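Local coordinates for protein PPR (Rhodospirillum centenum, PDB 1MZU) that probably serves as a light-sensing histidine kinase, of which this chain is the N-terminal photoactive yellow protein domain carrying the 4'-hydroxycinnamic acid chromophore, at residues Pro32-Gly40 and Ala117-Arg128; Gly91-Phe99 and Arg109-Ala117. All blocks are in the same frame, centred on the assembly; numbering follows the deposited sequence.

Contact 1 of 2, residues Pro32-Gly40 and Ala117-Arg128; sequences PVGAIQVDG and AGVPDRYWIFVR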
ATOM      1  N   PRO A  32      10.680   3.533   9.084  1.00 42.50           N
ATOM      2  CA  PRO A  32      11.741   3.059   8.174  1.00 42.52           C
ATOM      3  C   PRO A  32      11.211   2.376   6.905  1.00 42.26           C
ATOM      4  O   PRO A  32      11.961   2.141   5.951  1.00 43.30           O
ATOM      5  CB  PRO A  32      12.532   2.087   9.052  1.00 41.49           C
ATOM      6  CG  PRO A  32      11.519   1.569  10.009  1.00 40.04           C
ATOM      7  CD  PRO A  32      10.740   2.799  10.366  1.00 44.35           C
ATOM      8  N   VAL A  33       9.911   2.072   6.925  1.00 43.46           N
ATOM      9  CA  VAL A  33       9.195   1.422   5.824  1.00 41.33           C
ATOM     10  C   VAL A  33       8.031   2.296   5.341  1.00 39.70           C
ATOM     11  O   VAL A  33       7.479   3.095   6.113  1.00 37.21           O
ATOM     12  CB  VAL A  33       8.610   0.032   6.277  1.00 43.73           C
ATOM     13  CG1 VAL A  33       9.728  -0.928   6.666  1.00 45.00           C
ATOM     14  CG2 VAL A  33       7.634   0.184   7.454  1.00 45.31           C
ATOM     15  N   GLY A  34       7.646   2.125   4.074  1.00 37.37           N
ATOM     16  CA  GLY A  34       6.509   2.858   3.531  1.00 32.50           C
ATOM     17  C   GLY A  34       5.230   2.246   4.093  1.00 27.83           C
ATOM     18  O   GLY A  34       5.187   1.042   4.282  1.00 28.05           O
ATOM     19  N   ALA A  35       4.218   3.059   4.394  1.00 27.85           N
ATOM     20  CA  ALA A  35       2.965   2.559   4.968  1.00 29.43           C
ATOM     21  C   ALA A  35       1.709   3.206   4.382  1.00 30.79           C
ATOM     22  O   ALA A  35       1.546   4.427   4.430  1.00 33.17           O
ATOM     23  CB  ALA A  35       2.995   2.730   6.490  1.00 30.98           C
ATOM     24  N   ILE A  36       0.831   2.373   3.817  1.00 28.78           N
ATOM     25  CA  ILE A  36      -0.422   2.817   3.189  1.00 27.06           C
ATOM     26  C   ILE A  36      -1.626   2.077   3.777  1.00 27.94           C
ATOM     27  O   ILE A  36      -1.609   0.848   3.863  1.00 31.66           O
ATOM     28  CB  ILE A  36      -0.436   2.533   1.641  1.00 25.84           C
ATOM     29  CG1 ILE A  36       0.802   3.126   0.971  1.00 24.82           C
ATOM     30  CG2 ILE A  36      -1.712   3.113   1.001  1.00 25.23           C
ATOM     31  CD1 ILE A  36       1.284   2.385  -0.255  1.00 31.61           C
ATOM     32  N   GLN A  37      -2.666   2.823   4.159  1.00 26.20           N
ATOM     33  CA  GLN A  37      -3.905   2.237   4.674  1.00 26.25           C
ATOM     34  C   GLN A  37      -4.986   2.400   3.636  1.00 27.23           C
ATOM     35  O   GLN A  37      -5.235   3.502   3.162  1.00 33.71           O
ATOM     36  CB  GLN A  37      -4.370   2.895   5.973  1.00 24.24           C
ATOM     37  CG  GLN A  37      -5.518   2.172   6.670  1.00 30.34           C
ATOM     38  CD  GLN A  37      -5.980   2.887   7.929  1.00 39.18           C
ATOM     39  OE1 GLN A  37      -5.741   2.422   9.041  1.00 43.51           O
ATOM     40  NE2 GLN A  37      -6.648   4.018   7.758  1.00 38.02           N
ATOM     41  N   VAL A  38      -5.644   1.294   3.319  1.00 29.43           N
ATOM     42  CA  VAL A  38      -6.712   1.266   2.336  1.00 29.84           C
ATOM     43  C   VAL A  38      -7.942   0.592   2.918  1.00 33.66           C
ATOM     44  O   VAL A  38      -7.870  -0.024   3.978  1.00 31.77           O
ATOM     45  CB  VAL A  38      -6.310   0.469   1.046  1.00 31.39           C
ATOM     46  CG1 VAL A  38      -5.290   1.247   0.206  1.00 30.16           C
ATOM     47  CG2 VAL A  38      -5.745  -0.917   1.418  1.00 32.54           C
ATOM     48  N   ASP A  39      -9.077   0.739   2.241  1.00 32.58           N
ATOM     49  CA  ASP A  39     -10.271   0.038   2.670  1.00 32.22           C
ATOM     50  C   ASP A  39     -10.445  -1.166   1.757  1.00 30.52           C
ATOM     51  O   ASP A  39      -9.574  -1.416   0.909  1.00 29.80           O
ATOM     52  CB  ASP A  39     -11.526   0.925   2.781  1.00 31.51           C
ATOM     53  CG  ASP A  39     -11.881   1.655   1.506  1.00 35.36           C
ATOM     54  OD1 ASP A  39     -12.339   2.810   1.636  1.00 40.27           O
ATOM     55  OD2 ASP A  39     -11.760   1.097   0.384  1.00 34.00           O
ATOM     56  N   GLY A  40     -11.559  -1.873   1.913  1.00 28.83           N
ATOM     57  CA  GLY A  40     -11.849  -3.061   1.124  1.00 33.99           C
ATOM     58  C   GLY A  40     -11.987  -2.896  -0.377  1.00 35.93           C
ATOM     59  O   GLY A  40     -11.784  -3.858  -1.120  1.00 33.47           O
ATOM     60  N   ALA A 117      -5.978  -4.282   9.855  1.00 50.95           N
ATOM     61  CA  ALA A 117      -5.838  -3.191  10.824  1.00 54.63           C
ATOM     62  C   ALA A 117      -6.739  -3.440  12.029  1.00 55.99           C
ATOM     63  O   ALA A 117      -7.559  -4.367  12.015  1.00 56.38           O
ATOM     64  CB  ALA A 117      -6.197  -1.860  10.179  1.00 51.20           C
ATOM     65  N   GLY A 118      -6.596  -2.583  13.044  1.00 57.99           N
ATOM     66  CA  GLY A 118      -7.389  -2.667  14.265  1.00 60.25           C
ATOM     67  C   GLY A 118      -8.798  -2.155  14.076  1.00 60.54           C
ATOM     68  O   GLY A 118      -9.708  -2.491  14.839  1.00 61.99           O
ATOM     69  N   VAL A 119      -8.957  -1.317  13.055  1.00 61.19           N
ATOM     70  CA  VAL A 119     -10.242  -0.729  12.680  1.00 60.76           C
ATOM     71  C   VAL A 119     -10.817  -1.641  11.582  1.00 58.60           C
ATOM     72  O   VAL A 119     -10.065  -2.114  10.718  1.00 57.62           O
ATOM     73  CB  VAL A 119     -10.044   0.716  12.109  1.00 61.48           C
ATOM     74  CG1 VAL A 119     -11.392   1.412  11.882  1.00 62.33           C
ATOM     75  CG2 VAL A 119      -9.160   1.548  13.035  1.00 63.62           C
ATOM     76  N   PRO A 120     -12.131  -1.977  11.651  1.00 58.15           N
ATOM     77  CA  PRO A 120     -12.722  -2.839  10.616  1.00 56.93           C
ATOM     78  C   PRO A 120     -12.741  -2.162   9.241  1.00 56.54           C
ATOM     79  O   PRO A 120     -12.747  -0.924   9.155  1.00 56.30           O
ATOM     80  CB  PRO A 120     -14.135  -3.076  11.147  1.00 57.15           C
ATOM     81  CG  PRO A 120     -13.928  -3.078  12.616  1.00 57.70           C
ATOM     82  CD  PRO A 120     -13.054  -1.868  12.799  1.00 56.93           C
ATOM     83  N   ASP A 121     -12.671  -2.985   8.186  1.00 54.26           N
ATOM     84  CA  ASP A 121     -12.667  -2.552   6.776  1.00 52.39           C
ATOM     85  C   ASP A 121     -11.362  -1.836   6.379  1.00 50.87           C
ATOM     86  O   ASP A 121     -11.213  -1.417   5.246  1.00 50.24           O
ATOM     87  CB  ASP A 121     -13.915  -1.680   6.448  1.00 53.66           C
ATOM     88  CG  ASP A 121     -14.023  -1.288   4.959  1.00 56.40           C
ATOM     89  OD1 ASP A 121     -14.319  -0.106   4.670  1.00 58.34           O
ATOM     90  OD2 ASP A 121     -13.806  -2.154   4.080  1.00 58.30           O
ATOM     91  N   ARG A 122     -10.408  -1.727   7.303  1.00 47.68           N
ATOM     92  CA  ARG A 122      -9.130  -1.067   7.016  1.00 44.79           C
ATOM     93  C   ARG A 122      -7.988  -2.072   6.909  1.00 41.95           C
ATOM     94  O   ARG A 122      -7.964  -3.062   7.636  1.00 41.29           O
ATOM     95  CB  ARG A 122      -8.821   0.035   8.043  1.00 45.92           C
ATOM     96  CG  ARG A 122      -9.835   1.186   8.064  1.00 46.32           C
ATOM     97  CD  ARG A 122     -10.074   1.805   6.675  1.00 48.17           C
ATOM     98  NE  ARG A 122     -11.412   2.387   6.543  1.00 49.27           N
ATOM     99  CZ  ARG A 122     -11.758   3.597   6.977  1.00 51.30           C
ATOM    100  NH1 ARG A 122     -10.869   4.378   7.584  1.00 55.23           N
ATOM    101  NH2 ARG A 122     -12.993   4.035   6.795  1.00 53.07           N
ATOM    102  N   TYR A 123      -7.090  -1.854   5.945  1.00 38.79           N
ATOM    103  CA  TYR A 123      -5.962  -2.753   5.689  1.00 37.97           C
ATOM    104  C   TYR A 123      -4.665  -1.988   5.463  1.00 38.25           C
ATOM    105  O   TYR A 123      -4.672  -0.878   4.934  1.00 39.19           O
ATOM    106  CB  TYR A 123      -6.245  -3.630   4.454  1.00 36.52           C
ATOM    107  CG  TYR A 123      -7.544  -4.399   4.513  1.00 36.99           C
ATOM    108  CD1 TYR A 123      -8.735  -3.852   3.973  1.00 37.92           C
ATOM    109  CD2 TYR A 123      -7.623  -5.639   5.182  1.00 36.58           C
ATOM    110  CE1 TYR A 123      -9.983  -4.520   4.112  1.00 38.69           C
ATOM    111  CE2 TYR A 123      -8.874  -6.323   5.324  1.00 38.93           C
ATOM    112  CZ  TYR A 123     -10.042  -5.752   4.790  1.00 39.88           C
ATOM    113  OH  TYR A 123     -11.257  -6.385   4.940  1.00 37.92           O
ATOM    114  N   TRP A 124      -3.555  -2.633   5.797  1.00 33.91           N
ATOM    115  CA  TRP A 124      -2.229  -2.048   5.670  1.00 33.97           C
ATOM    116  C   TRP A 124      -1.349  -2.698   4.627  1.00 32.15           C
ATOM    117  O   TRP A 124      -1.384  -3.916   4.430  1.00 31.61           O
ATOM    118  CB  TRP A 124      -1.483  -2.119   6.997  1.00 36.82           C
ATOM    119  CG  TRP A 124      -1.955  -1.169   8.026  1.00 37.54           C
ATOM    120  CD1 TRP A 124      -2.717  -1.459   9.106  1.00 35.19           C
ATOM    121  CD2 TRP A 124      -1.710   0.237   8.065  1.00 38.94           C
ATOM    122  NE1 TRP A 124      -2.984  -0.320   9.828  1.00 39.57           N
ATOM    123  CE2 TRP A 124      -2.373   0.742   9.214  1.00 40.26           C
ATOM    124  CE3 TRP A 124      -0.988   1.128   7.245  1.00 37.99           C
ATOM    125  CZ2 TRP A 124      -2.345   2.111   9.564  1.00 40.27           C
ATOM    126  CZ3 TRP A 124      -0.957   2.493   7.587  1.00 37.83           C
ATOM    127  CH2 TRP A 124      -1.632   2.968   8.742  1.00 40.26           C
ATOM    128  N   ILE A 125      -0.551  -1.858   3.978  1.00 27.06           N
ATOM    129  CA  ILE A 125       0.400  -2.276   2.959  1.00 29.08           C
ATOM    130  C   ILE A 125       1.733  -1.625   3.373  1.00 31.62           C
ATOM    131  O   ILE A 125       1.840  -0.389   3.404  1.00 28.11           O
ATOM    132  CB  ILE A 125      -0.009  -1.788   1.523  1.00 28.86           C
ATOM    133  CG1 ILE A 125      -1.436  -2.238   1.174  1.00 28.87           C
ATOM    134  CG2 ILE A 125       1.007  -2.310   0.485  1.00 26.78           C
ATOM    135  CD1 ILE A 125      -2.091  -1.543  -0.027  1.00 34.12           C
ATOM    136  N   PHE A 126       2.715  -2.455   3.736  1.00 27.56           N
ATOM    137  CA  PHE A 126       4.043  -1.985   4.137  1.00 27.36           C
ATOM    138  C   PHE A 126       5.027  -2.221   3.018  1.00 29.75           C
ATOM    139  O   PHE A 126       5.034  -3.285   2.393  1.00 29.80           O
ATOM    140  CB  PHE A 126       4.514  -2.659   5.429  1.00 30.52           C
ATOM    141  CG  PHE A 126       3.622  -2.391   6.604  1.00 32.01           C
ATOM    142  CD1 PHE A 126       3.462  -1.081   7.086  1.00 35.85           C
ATOM    143  CD2 PHE A 126       2.902  -3.435   7.211  1.00 35.19           C
ATOM    144  CE1 PHE A 126       2.592  -0.798   8.161  1.00 35.71           C
ATOM    145  CE2 PHE A 126       2.022  -3.175   8.293  1.00 38.36           C
ATOM    146  CZ  PHE A 126       1.866  -1.843   8.770  1.00 38.04           C
ATOM    147  N   VAL A 127       5.853  -1.217   2.750  1.00 30.99           N
ATOM    148  CA  VAL A 127       6.814  -1.271   1.636  1.00 34.59           C
ATOM    149  C   VAL A 127       8.258  -1.071   2.127  1.00 35.83           C
ATOM    150  O   VAL A 127       8.570  -0.047   2.726  1.00 38.75           O
ATOM    151  CB  VAL A 127       6.459  -0.146   0.589  1.00 29.81           C
ATOM    152  CG1 VAL A 127       7.376  -0.173  -0.607  1.00 31.15           C
ATOM    153  CG2 VAL A 127       5.013  -0.257   0.116  1.00 30.99           C
ATOM    154  N   ARG A 128       9.144  -2.024   1.852  1.00 38.23           N
ATOM    155  CA  ARG A 128      10.526  -1.842   2.269  1.00 43.43           C
ATOM    156  C   ARG A 128      11.584  -1.974   1.189  1.00 44.58           C
ATOM    157  O   ARG A 128      11.531  -2.895   0.371  1.00 44.02           O
ATOM    158  CB  ARG A 128      10.879  -2.646   3.535  1.00 48.05           C
ATOM    159  CG  ARG A 128      10.766  -4.150   3.465  1.00 50.67           C
ATOM    160  CD  ARG A 128      11.044  -4.797   4.830  1.00 55.54           C
ATOM    161  NE  ARG A 128       9.858  -4.797   5.694  1.00 60.17           N
ATOM    162  CZ  ARG A 128       8.837  -5.651   5.590  1.00 59.58           C
ATOM    163  NH1 ARG A 128       8.837  -6.598   4.656  1.00 57.68           N
ATOM    164  NH2 ARG A 128       7.802  -5.546   6.413  1.00 60.14           N
TER
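Gly-34, Ile-36 and Val-38 exchange paired backbone hydrogen bonds with Val-127, Ile-125 and Tyr-123, six in all, which zip strand 34-39 to strand 122-128 in antiparallel register. The shortest runs from Gly-34 N to Val-127 O at 2.7 Å. Next to Asp-39, Gly-40 N donates to Asp-121 OD2 at 3.1 Å, reaching the oxygen from above the carboxylate plane. The carboxylate of Asp-39 is engaged elsewhere, on His-45 and on the backbone of Ser-41 and Val-43.

On the face carrying Ala-35, Gln-37, Trp-124 and Phe-126, the indole reaches across to the neighbouring strand. Gln-37 CB sits over its six-membered ring, 3.9 Å from the centroid, in a CH-pi contact. With CG of Gln-37 anti to the backbone N (chi1 -170°) and the chain extended, the amide follows the indole, bringing OE1 to 3.5 Å from Trp-124 CZ2; amide and ring planes are 50° apart. The Trp-124 NE1 proton goes to Asp-21. A leucine in place of Trp-124 would probably leave Asp-21 without this donor and the Gln-37 chain without a flat surface to lie on. Ala-35 CB meets the edge of the Phe-126 ring, 3.9 Å from CD1.

The other face is aliphatic near its middle: Val-38 CG2 packs 4.0 Å from Ile-125 CD1, the two side chains crossing at about a right angle. Ile-36 CB lies 4.3 Å from Ile-125 CB. Phe-67 of helix 67-71 covers Ile-36, Val-38 and Ile-125, and Ile-36 also lies beside the bound 4'-hydroxycinnamic acid. This pairing of first and last strands at the centre of the five-stranded antiparallel sheet, with the face of Ile-36, Val-38 and Ile-125 turned toward the chromophore, is characteristic of the PAS fold.

Contact 2 of 2, residues Gly91-Phe99 and Arg109-Ala117; sequences GTLDARFDF and RVQIRMQNA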
ATOM      1  N   GLY A  91     -11.587 -12.589   4.943  1.00 46.55           N
ATOM      2  CA  GLY A  91     -11.528 -11.912   6.230  1.00 48.08           C
ATOM      3  C   GLY A  91     -10.145 -11.686   6.810  1.00 48.35           C
ATOM      4  O   GLY A  91      -9.964 -10.787   7.627  1.00 50.77           O
ATOM      5  N   THR A  92      -9.174 -12.501   6.395  1.00 48.98           N
ATOM      6  CA  THR A  92      -7.798 -12.397   6.883  1.00 45.46           C
ATOM      7  C   THR A  92      -6.811 -12.111   5.750  1.00 43.62           C
ATOM      8  O   THR A  92      -6.592 -12.948   4.872  1.00 43.01           O
ATOM      9  CB  THR A  92      -7.353 -13.699   7.615  1.00 44.38           C
ATOM     10  OG1 THR A  92      -8.310 -14.034   8.625  1.00 46.47           O
ATOM     11  CG2 THR A  92      -5.981 -13.540   8.289  1.00 47.17           C
ATOM     12  N   LEU A  93      -6.219 -10.921   5.789  1.00 40.78           N
ATOM     13  CA  LEU A  93      -5.209 -10.519   4.815  1.00 37.76           C
ATOM     14  C   LEU A  93      -3.851 -10.708   5.498  1.00 34.87           C
ATOM     15  O   LEU A  93      -3.607 -10.161   6.576  1.00 35.58           O
ATOM     16  CB  LEU A  93      -5.396  -9.054   4.367  1.00 34.03           C
ATOM     17  CG  LEU A  93      -4.350  -8.455   3.415  1.00 34.64           C
ATOM     18  CD1 LEU A  93      -4.281  -9.224   2.109  1.00 33.90           C
ATOM     19  CD2 LEU A  93      -4.633  -6.993   3.161  1.00 35.18           C
ATOM     20  N   ASP A  94      -3.005 -11.532   4.891  1.00 33.59           N
ATOM     21  CA  ASP A  94      -1.677 -11.805   5.415  1.00 35.14           C
ATOM     22  C   ASP A  94      -0.799 -12.311   4.287  1.00 35.67           C
ATOM     23  O   ASP A  94      -0.851 -13.496   3.923  1.00 35.82           O
ATOM     24  CB  ASP A  94      -1.722 -12.820   6.553  1.00 39.83           C
ATOM     25  CG  ASP A  94      -0.540 -12.686   7.462  1.00 43.96           C
ATOM     26  OD1 ASP A  94       0.520 -13.280   7.163  1.00 47.77           O
ATOM     27  OD2 ASP A  94      -0.655 -11.930   8.450  1.00 49.69           O
ATOM     28  N   ALA A  95       0.028 -11.412   3.761  1.00 31.71           N
ATOM     29  CA  ALA A  95       0.897 -11.746   2.644  1.00 32.42           C
ATOM     30  C   ALA A  95       2.238 -11.052   2.754  1.00 34.69           C
ATOM     31  O   ALA A  95       2.332  -9.932   3.263  1.00 32.27           O
ATOM     32  CB  ALA A  95       0.222 -11.380   1.329  1.00 32.39           C
ATOM     33  N   ARG A  96       3.264 -11.728   2.239  1.00 36.42           N
ATOM     34  CA  ARG A  96       4.638 -11.239   2.221  1.00 38.87           C
ATOM     35  C   ARG A  96       5.203 -11.740   0.897  1.00 40.37           C
ATOM     36  O   ARG A  96       5.149 -12.947   0.611  1.00 40.36           O
ATOM     37  CB  ARG A  96       5.419 -11.816   3.409  1.00 42.40           C
ATOM     38  CG  ARG A  96       6.862 -11.301   3.567  1.00 52.15           C
ATOM     39  CD  ARG A  96       7.490 -11.696   4.913  1.00 59.06           C
ATOM     40  NE  ARG A  96       7.445 -13.139   5.178  1.00 65.20           N
ATOM     41  CZ  ARG A  96       6.886 -13.697   6.254  1.00 67.17           C
ATOM     42  NH1 ARG A  96       6.318 -12.944   7.188  1.00 68.69           N
ATOM     43  NH2 ARG A  96       6.847 -15.019   6.372  1.00 69.70           N
ATOM     44  N   PHE A  97       5.677 -10.807   0.063  1.00 37.25           N
ATOM     45  CA  PHE A  97       6.236 -11.148  -1.255  1.00 34.05           C
ATOM     46  C   PHE A  97       7.145 -10.057  -1.804  1.00 37.00           C
ATOM     47  O   PHE A  97       7.025  -8.898  -1.418  1.00 36.61           O
ATOM     48  CB  PHE A  97       5.112 -11.454  -2.281  1.00 33.44           C
ATOM     49  CG  PHE A  97       4.095 -10.338  -2.447  1.00 35.60           C
ATOM     50  CD1 PHE A  97       3.031 -10.196  -1.531  1.00 35.78           C
ATOM     51  CD2 PHE A  97       4.180  -9.439  -3.530  1.00 32.94           C
ATOM     52  CE1 PHE A  97       2.061  -9.177  -1.687  1.00 38.44           C
ATOM     53  CE2 PHE A  97       3.220  -8.415  -3.701  1.00 35.55           C
ATOM     54  CZ  PHE A  97       2.156  -8.285  -2.778  1.00 37.16           C
ATOM     55  N   ASP A  98       8.032 -10.444  -2.722  1.00 38.25           N
ATOM     56  CA  ASP A  98       8.952  -9.507  -3.368  1.00 42.28           C
ATOM     57  C   ASP A  98       8.251  -8.902  -4.587  1.00 40.79           C
ATOM     58  O   ASP A  98       7.442  -9.567  -5.238  1.00 39.51           O
ATOM     59  CB  ASP A  98      10.264 -10.202  -3.774  1.00 46.38           C
ATOM     60  CG  ASP A  98      11.135 -10.586  -2.569  1.00 50.01           C
ATOM     61  OD1 ASP A  98      10.873 -10.103  -1.441  1.00 50.97           O
ATOM     62  OD2 ASP A  98      12.086 -11.382  -2.741  1.00 54.06           O
ATOM     63  N   PHE A  99       8.531  -7.631  -4.862  1.00 39.94           N
ATOM     64  CA  PHE A  99       7.905  -6.913  -5.971  1.00 40.23           C
ATOM     65  C   PHE A  99       8.825  -5.825  -6.503  1.00 40.00           C
ATOM     66  O   PHE A  99       9.786  -5.432  -5.843  1.00 37.25           O
ATOM     67  CB  PHE A  99       6.590  -6.270  -5.485  1.00 39.75           C
ATOM     68  CG  PHE A  99       5.552  -6.122  -6.559  1.00 36.32           C
ATOM     69  CD1 PHE A  99       4.872  -7.249  -7.038  1.00 33.67           C
ATOM     70  CD2 PHE A  99       5.282  -4.863  -7.133  1.00 36.39           C
ATOM     71  CE1 PHE A  99       3.934  -7.134  -8.080  1.00 38.29           C
ATOM     72  CE2 PHE A  99       4.347  -4.725  -8.181  1.00 33.11           C
ATOM     73  CZ  PHE A  99       3.669  -5.864  -8.658  1.00 36.74           C
ATOM     74  N   ARG A 109      13.140  -2.169  -6.648  1.00 50.94           N
ATOM     75  CA  ARG A 109      12.841  -3.473  -6.037  1.00 50.52           C
ATOM     76  C   ARG A 109      12.434  -3.300  -4.571  1.00 49.47           C
ATOM     77  O   ARG A 109      13.144  -2.640  -3.814  1.00 49.82           O
ATOM     78  CB  ARG A 109      14.053  -4.417  -6.156  1.00 55.43           C
ATOM     79  CG  ARG A 109      13.758  -5.864  -5.755  1.00 59.03           C
ATOM     80  CD  ARG A 109      14.752  -6.859  -6.347  1.00 63.45           C
ATOM     81  NE  ARG A 109      14.505  -8.228  -5.883  1.00 64.60           N
ATOM     82  CZ  ARG A 109      13.559  -9.048  -6.349  1.00 67.99           C
ATOM     83  NH1 ARG A 109      12.732  -8.667  -7.318  1.00 69.59           N
ATOM     84  NH2 ARG A 109      13.427 -10.258  -5.824  1.00 70.18           N
ATOM     85  N   VAL A 110      11.275  -3.862  -4.196  1.00 46.34           N
ATOM     86  CA  VAL A 110      10.729  -3.772  -2.828  1.00 40.82           C
ATOM     87  C   VAL A 110      10.210  -5.114  -2.295  1.00 38.83           C
ATOM     88  O   VAL A 110      10.000  -6.048  -3.054  1.00 39.28           O
ATOM     89  CB  VAL A 110       9.531  -2.759  -2.724  1.00 38.66           C
ATOM     90  CG1 VAL A 110       9.997  -1.334  -2.878  1.00 39.15           C
ATOM     91  CG2 VAL A 110       8.450  -3.059  -3.774  1.00 38.36           C
ATOM     92  N   GLN A 111      10.040  -5.193  -0.977  1.00 42.36           N
ATOM     93  CA  GLN A 111       9.480  -6.363  -0.296  1.00 42.83           C
ATOM     94  C   GLN A 111       8.164  -5.789   0.249  1.00 40.05           C
ATOM     95  O   GLN A 111       8.149  -4.694   0.819  1.00 36.27           O
ATOM     96  CB  GLN A 111      10.349  -6.839   0.877  1.00 47.57           C
ATOM     97  CG  GLN A 111      11.876  -6.723   0.733  1.00 56.90           C
ATOM     98  CD  GLN A 111      12.515  -7.792  -0.132  1.00 63.24           C
ATOM     99  OE1 GLN A 111      12.979  -7.516  -1.247  1.00 65.21           O
ATOM    100  NE2 GLN A 111      12.584  -9.019   0.394  1.00 66.14           N
ATOM    101  N   ILE A 112       7.061  -6.498   0.030  1.00 35.26           N
ATOM    102  CA  ILE A 112       5.739  -6.030   0.461  1.00 36.66           C
ATOM    103  C   ILE A 112       5.208  -6.918   1.578  1.00 35.44           C
ATOM    104  O   ILE A 112       5.370  -8.130   1.535  1.00 35.20           O
ATOM    105  CB  ILE A 112       4.720  -6.047  -0.745  1.00 35.77           C
ATOM    106  CG1 ILE A 112       5.220  -5.186  -1.915  1.00 34.77           C
ATOM    107  CG2 ILE A 112       3.304  -5.643  -0.307  1.00 31.20           C
ATOM    108  CD1 ILE A 112       5.355  -3.697  -1.643  1.00 32.27           C
ATOM    109  N   ARG A 113       4.561  -6.295   2.557  1.00 36.95           N
ATOM    110  CA  ARG A 113       3.933  -6.979   3.684  1.00 38.40           C
ATOM    111  C   ARG A 113       2.523  -6.406   3.777  1.00 36.23           C
ATOM    112  O   ARG A 113       2.354  -5.206   3.997  1.00 39.48           O
ATOM    113  CB  ARG A 113       4.714  -6.740   4.991  1.00 41.84           C
ATOM    114  CG  ARG A 113       4.060  -7.296   6.283  1.00 51.35           C
ATOM    115  CD  ARG A 113       3.981  -8.827   6.321  1.00 58.26           C
ATOM    116  NE  ARG A 113       3.128  -9.288   7.421  1.00 65.15           N
ATOM    117  CZ  ARG A 113       3.091 -10.533   7.897  1.00 65.98           C
ATOM    118  NH1 ARG A 113       3.858 -11.485   7.381  1.00 67.35           N
ATOM    119  NH2 ARG A 113       2.296 -10.820   8.918  1.00 67.83           N
ATOM    120  N   MET A 114       1.527  -7.266   3.581  1.00 32.17           N
ATOM    121  CA  MET A 114       0.107  -6.883   3.633  1.00 37.05           C
ATOM    122  C   MET A 114      -0.578  -7.531   4.828  1.00 36.14           C
ATOM    123  O   MET A 114      -0.370  -8.717   5.078  1.00 37.31           O
ATOM    124  CB  MET A 114      -0.625  -7.352   2.371  1.00 38.44           C
ATOM    125  CG  MET A 114      -0.284  -6.627   1.098  1.00 39.18           C
ATOM    126  SD  MET A 114      -1.435  -7.048  -0.213  1.00 40.49           S
ATOM    127  CE  MET A 114      -2.073  -5.515  -0.493  1.00 37.28           C
ATOM    128  N   GLN A 115      -1.398  -6.761   5.544  1.00 36.88           N
ATOM    129  CA  GLN A 115      -2.136  -7.247   6.722  1.00 43.07           C
ATOM    130  C   GLN A 115      -3.322  -6.377   7.140  1.00 45.53           C
ATOM    131  O   GLN A 115      -3.456  -5.245   6.676  1.00 47.01           O
ATOM    132  CB  GLN A 115      -1.205  -7.490   7.932  1.00 45.96           C
ATOM    133  CG  GLN A 115      -0.340  -6.305   8.365  1.00 49.77           C
ATOM    134  CD  GLN A 115       0.505  -6.643   9.579  1.00 51.53           C
ATOM    135  OE1 GLN A 115       1.652  -7.082   9.454  1.00 51.36           O
ATOM    136  NE2 GLN A 115      -0.060  -6.442  10.763  1.00 53.54           N
ATOM    137  N   ASN A 116      -4.173  -6.926   8.020  1.00 47.06           N
ATOM    138  CA  ASN A 116      -5.365  -6.246   8.573  1.00 46.14           C
ATOM    139  C   ASN A 116      -5.012  -5.165   9.594  1.00 47.08           C
ATOM    140  O   ASN A 116      -3.921  -5.176  10.171  1.00 44.64           O
ATOM    141  CB  ASN A 116      -6.271  -7.251   9.300  1.00 45.59           C
ATOM    142  CG  ASN A 116      -7.038  -8.144   8.360  1.00 44.31           C
ATOM    143  OD1 ASN A 116      -6.472  -8.730   7.453  1.00 50.42           O
ATOM    144  ND2 ASN A 116      -8.328  -8.285   8.601  1.00 47.58           N
ATOM    145  N   ALA A 117      -5.978  -4.282   9.855  1.00 50.95           N
ATOM    146  CA  ALA A 117      -5.838  -3.191  10.824  1.00 54.63           C
ATOM    147  C   ALA A 117      -6.739  -3.440  12.029  1.00 55.99           C
ATOM    148  O   ALA A 117      -7.559  -4.367  12.015  1.00 56.38           O
ATOM    149  CB  ALA A 117      -6.197  -1.860  10.179  1.00 51.20           C
TER
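Phe-97 and Ile-112 are one of three hydrogen-bonded pairs, with Ala-95/Met-114 and Phe-99/Val-110, that join strands 94-99 and 109-116 at 162° between their directions. They form the beta hairpin at one edge of the PAS sheet. Ile-112 CB stands over one face of the Phe-97 ring, 4.1 Å from the centroid and offset toward the rim. A chi1 of 56° puts the ring between the backbone N and the carbonyl carbon of Phe-97, alongside Ile-112, with CZ 3.8 Å from Ile-112 CG2. Phe-99 CB adds to this row, 4.0 Å from Ile-112 CG1. Phe-80 of helix 78-89 meets both phenylalanine rings edge-to-face.

The opposite face is polar and largely charged. Asp-94 OD2 lies 3.2 Å from Arg-113 NH2, but well out of the guanidinium plane, the two flat groups being nearly perpendicular (87°), which leaves a purely electrostatic salt bridge. Asp-98 reaches Arg-109 in a longer one. Arg-113 also bonds weakly through NE to Gln-115 OE1.

Where the chain leaves the helix at Gly-91, the Asn-116 amide continues the pairing in place of backbone groups. Its OD1 accepts Leu-93 N at 2.8 Å, while its ND2 donates to Gly-91 O at 3.1 Å.

Both contacts belong to one antiparallel sheet and meet at its interior seam, where strand 122-128 of contact 1 pairs with strand 107-116 of contact 2: Trp-124 N lies 2.8 Å from Gln-115 O, and Phe-126 N at the same distance from Arg-113 O, both probable hydrogen bonds. Along the chain contact 2 is nested within the loop that contact 1 closes. Contact 1, at the sheet's centre, is the more buried and is mostly backbone pairing with aliphatic and aromatic packing. Contact 2 includes the outermost strand 94-102, so aromatic packing under helix 78-89 on one face is set against exposed salt bridges on the other.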